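PDB 4NTD: thioredoxin reductase from Streptomyces clavuligerus, which uses FAD to form disulfide bonds in natural products, consistent with a part in making the holomycin disulfide. Local coordinates for residues Lys157-Cys162 with Ser251-Val256. Sequence-based numbering, arbitrary orientation.
Sequences KDLLHC and STVFVV. With GSH (glutathione), chain B.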
loop_
_atom_site.group_PDB
_atom_site.type_symbol
_atom_site.label_atom_id
_atom_site.label_comp_id
_atom_site.label_asym_id
_atom_site.label_seq_id
_atom_site.Cartn_x
_atom_site.Cartn_y
_atom_site.Cartn_z
ATOM N N LYS A 157 6.233 -24.417 -4.926
ATOM C CA LYS A 157 6.680 -25.337 -3.885
ATOM C C LYS A 157 8.183 -25.166 -3.658
ATOM O O LYS A 157 8.594 -24.606 -2.642
ATOM C CB LYS A 157 6.338 -26.783 -4.260
ATOM C CG LYS A 157 4.844 -27.050 -4.373
ATOM C CD LYS A 157 4.564 -28.472 -4.829
ATOM C CE LYS A 157 3.077 -28.706 -5.040
ATOM N NZ LYS A 157 2.744 -30.157 -5.049
ATOM N N ASP A 158 8.992 -25.639 -4.605
ATOM C CA ASP A 158 10.451 -25.481 -4.541
ATOM C C ASP A 158 11.083 -25.044 -5.877
ATOM O O ASP A 158 12.308 -25.039 -6.016
ATOM C CB ASP A 158 11.115 -26.753 -3.986
ATOM C CG ASP A 158 10.530 -28.029 -4.561
ATOM O OD1 ASP A 158 10.537 -29.058 -3.853
ATOM O OD2 ASP A 158 10.051 -28.009 -5.712
ATOM N N LEU A 159 10.240 -24.688 -6.849
ATOM C CA LEU A 159 10.647 -23.882 -7.996
ATOM C C LEU A 159 9.929 -22.549 -7.806
ATOM O O LEU A 159 8.700 -22.482 -7.886
ATOM C CB LEU A 159 10.261 -24.555 -9.320
ATOM C CG LEU A 159 10.794 -23.983 -10.648
ATOM C CD1 LEU A 159 10.100 -22.685 -11.039
ATOM C CD2 LEU A 159 12.305 -23.794 -10.635
ATOM N N LEU A 160 10.697 -21.499 -7.527
ATOM C CA LEU A 160 10.146 -20.247 -7.012
ATOM C C LEU A 160 10.707 -19.033 -7.742
ATOM O O LEU A 160 11.610 -19.153 -8.567
ATOM C CB LEU A 160 10.462 -20.138 -5.516
ATOM C CG LEU A 160 10.012 -21.317 -4.645
ATOM C CD1 LEU A 160 10.637 -21.246 -3.261
ATOM C CD2 LEU A 160 8.495 -21.369 -4.548
ATOM N N HIS A 161 10.162 -17.860 -7.439
ATOM C CA HIS A 161 10.691 -16.610 -7.984
ATOM C C HIS A 161 11.088 -15.611 -6.896
ATOM O O HIS A 161 12.232 -15.164 -6.852
ATOM C CB HIS A 161 9.688 -15.971 -8.952
ATOM C CG HIS A 161 9.955 -14.524 -9.226
ATOM N ND1 HIS A 161 9.019 -13.540 -8.998
ATOM C CD2 HIS A 161 11.063 -13.892 -9.684
ATOM C CE1 HIS A 161 9.532 -12.366 -9.317
ATOM N NE2 HIS A 161 10.773 -12.550 -9.729
ATOM N N CYS A 162 10.148 -15.291 -6.014
ATOM C CA CYS A 162 10.223 -14.088 -5.181
ATOM C C CYS A 162 11.036 -14.333 -3.868
ATOM O O CYS A 162 10.584 -15.063 -2.988
ATOM C CB CYS A 162 8.754 -13.537 -5.061
ATOM S SG CYS A 162 8.600 -12.280 -3.776
ATOM N N SER A 251 18.197 -27.868 -3.085
ATOM C CA SER A 251 16.916 -28.047 -2.387
ATOM C C SER A 251 15.819 -27.163 -2.988
ATOM O O SER A 251 14.638 -27.516 -2.949
ATOM C CB SER A 251 17.067 -27.737 -0.897
ATOM O OG SER A 251 17.222 -26.346 -0.682
ATOM N N THR A 252 16.220 -26.015 -3.527
ATOM C CA THR A 252 15.291 -25.019 -4.056
ATOM C C THR A 252 15.914 -24.342 -5.274
ATOM O O THR A 252 17.105 -24.029 -5.269
ATOM C CB THR A 252 14.983 -23.940 -2.996
ATOM O OG1 THR A 252 14.727 -24.562 -1.731
ATOM C CG2 THR A 252 13.779 -23.101 -3.400
ATOM N N VAL A 253 15.110 -24.125 -6.313
ATOM C CA VAL A 253 15.575 -23.457 -7.528
ATOM C C VAL A 253 14.696 -22.241 -7.812
ATOM O O VAL A 253 13.474 -22.298 -7.661
ATOM C CB VAL A 253 15.595 -24.425 -8.734
ATOM C CG1 VAL A 253 15.873 -23.685 -10.035
ATOM C CG2 VAL A 253 16.646 -25.506 -8.521
ATOM N N PHE A 254 15.335 -21.142 -8.202
ATOM C CA PHE A 254 14.643 -19.899 -8.515
ATOM C C PHE A 254 14.759 -19.553 -9.996
ATOM O O PHE A 254 15.752 -19.878 -10.653
ATOM C CB PHE A 254 15.200 -18.745 -7.676
ATOM C CG PHE A 254 14.795 -18.794 -6.229
ATOM C CD1 PHE A 254 13.762 -17.996 -5.754
ATOM C CD2 PHE A 254 15.451 -19.632 -5.338
ATOM C CE1 PHE A 254 13.390 -18.034 -4.420
ATOM C CE2 PHE A 254 15.082 -19.678 -4.004
ATOM C CZ PHE A 254 14.051 -18.878 -3.543
ATOM N N VAL A 255 13.726 -18.896 -10.511
ATOM C CA VAL A 255 13.730 -18.343 -11.861
ATOM C C VAL A 255 13.181 -16.923 -11.819
ATOM O O VAL A 255 12.502 -16.544 -10.864
ATOM C CB VAL A 255 12.879 -19.188 -12.839
ATOM C CG1 VAL A 255 13.435 -20.597 -12.949
ATOM C CG2 VAL A 255 11.414 -19.228 -12.416
ATOM N N VAL A 256 13.496 -16.141 -12.846
ATOM C CA VAL A 256 12.822 -14.873 -13.086
ATOM C C VAL A 256 11.890 -15.097 -14.273
ATOM O O VAL A 256 12.343 -15.137 -15.419
ATOM C CB VAL A 256 13.813 -13.732 -13.395
ATOM C CG1 VAL A 256 13.063 -12.428 -13.628
ATOM C CG2 VAL A 256 14.809 -13.570 -12.255
HETATM N N1 GSH B . 11.565 -6.595 -9.260
HETATM C CA1 GSH B . 12.967 -6.829 -8.909
HETATM C C1 GSH B . 13.829 -5.882 -9.768
HETATM O O11 GSH B . 14.089 -6.270 -10.934
HETATM O O12 GSH B . 14.211 -4.803 -9.250
HETATM C CB1 GSH B . 13.408 -8.230 -9.258
HETATM C CG1 GSH B . 13.919 -9.001 -8.042
HETATM C CD1 GSH B . 12.745 -9.286 -7.110
HETATM O OE1 GSH B . 12.565 -8.633 -6.084
HETATM N N2 GSH B . 12.038 -10.363 -7.462
HETATM C CA2 GSH B . 10.850 -10.816 -6.731
HETATM C C2 GSH B . 9.709 -10.035 -7.230
HETATM O O2 GSH B . 9.732 -9.348 -8.252
HETATM C CB2 GSH B . 10.753 -10.283 -5.300
HETATM S SG2 GSH B . 10.428 -11.408 -3.884
HETATM N N3 GSH B . 8.755 -10.083 -6.319
HETATM C CA3 GSH B . 7.630 -9.256 -6.424
HETATM C C3 GSH B . 6.257 -9.963 -6.581
HETATM O O31 GSH B . 6.148 -11.305 -6.350
HETATM O O32 GSH B . 5.198 -9.266 -6.869
#
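Val-253 straddles the neighbouring strand in the classic parallel manner: its N donates to Asp-158 O (3.0 Å, nearly straight at 176°), and its O takes the N-H of Leu-160 (2.9 Å). Two residues further along, Val-255 N donates to Leu-160 O at 2.9 Å. Strand 159-160 is outermost, within this chain, in the second of two five-stranded parallel sheets, in the Rossmann-like domain corresponding to the NADPH-binding domain of thioredoxin reductases. On one face, Leu-159 lays CD2 against Val-253 CG1 (3.6 Å), while CD1 meets Val-255. On the other, Leu-160 sets CB off-centre over the Phe-254 ring, 4.2 Å from its centroid; the edge of that ring faces His-161 O. With CG anti to the backbone N (chi1 162°), the His-161 imidazole turns CD2 to Val-255 O, 3.2 Å away and near the ring plane; it also meets the nearly parallel His-187 ring and lies beside the glutathione. Cut back to an alanine, this residue is likely to leave Val-255 O without its C-H neighbour and His-187 without its ring partner, opening one flank beside the glutathione. Next along, Cys-162, probably disulfide-bonded to its CxxC mate Cys-165 in an alternative state, joins SG to glutathione SG2 at 2.0 Å.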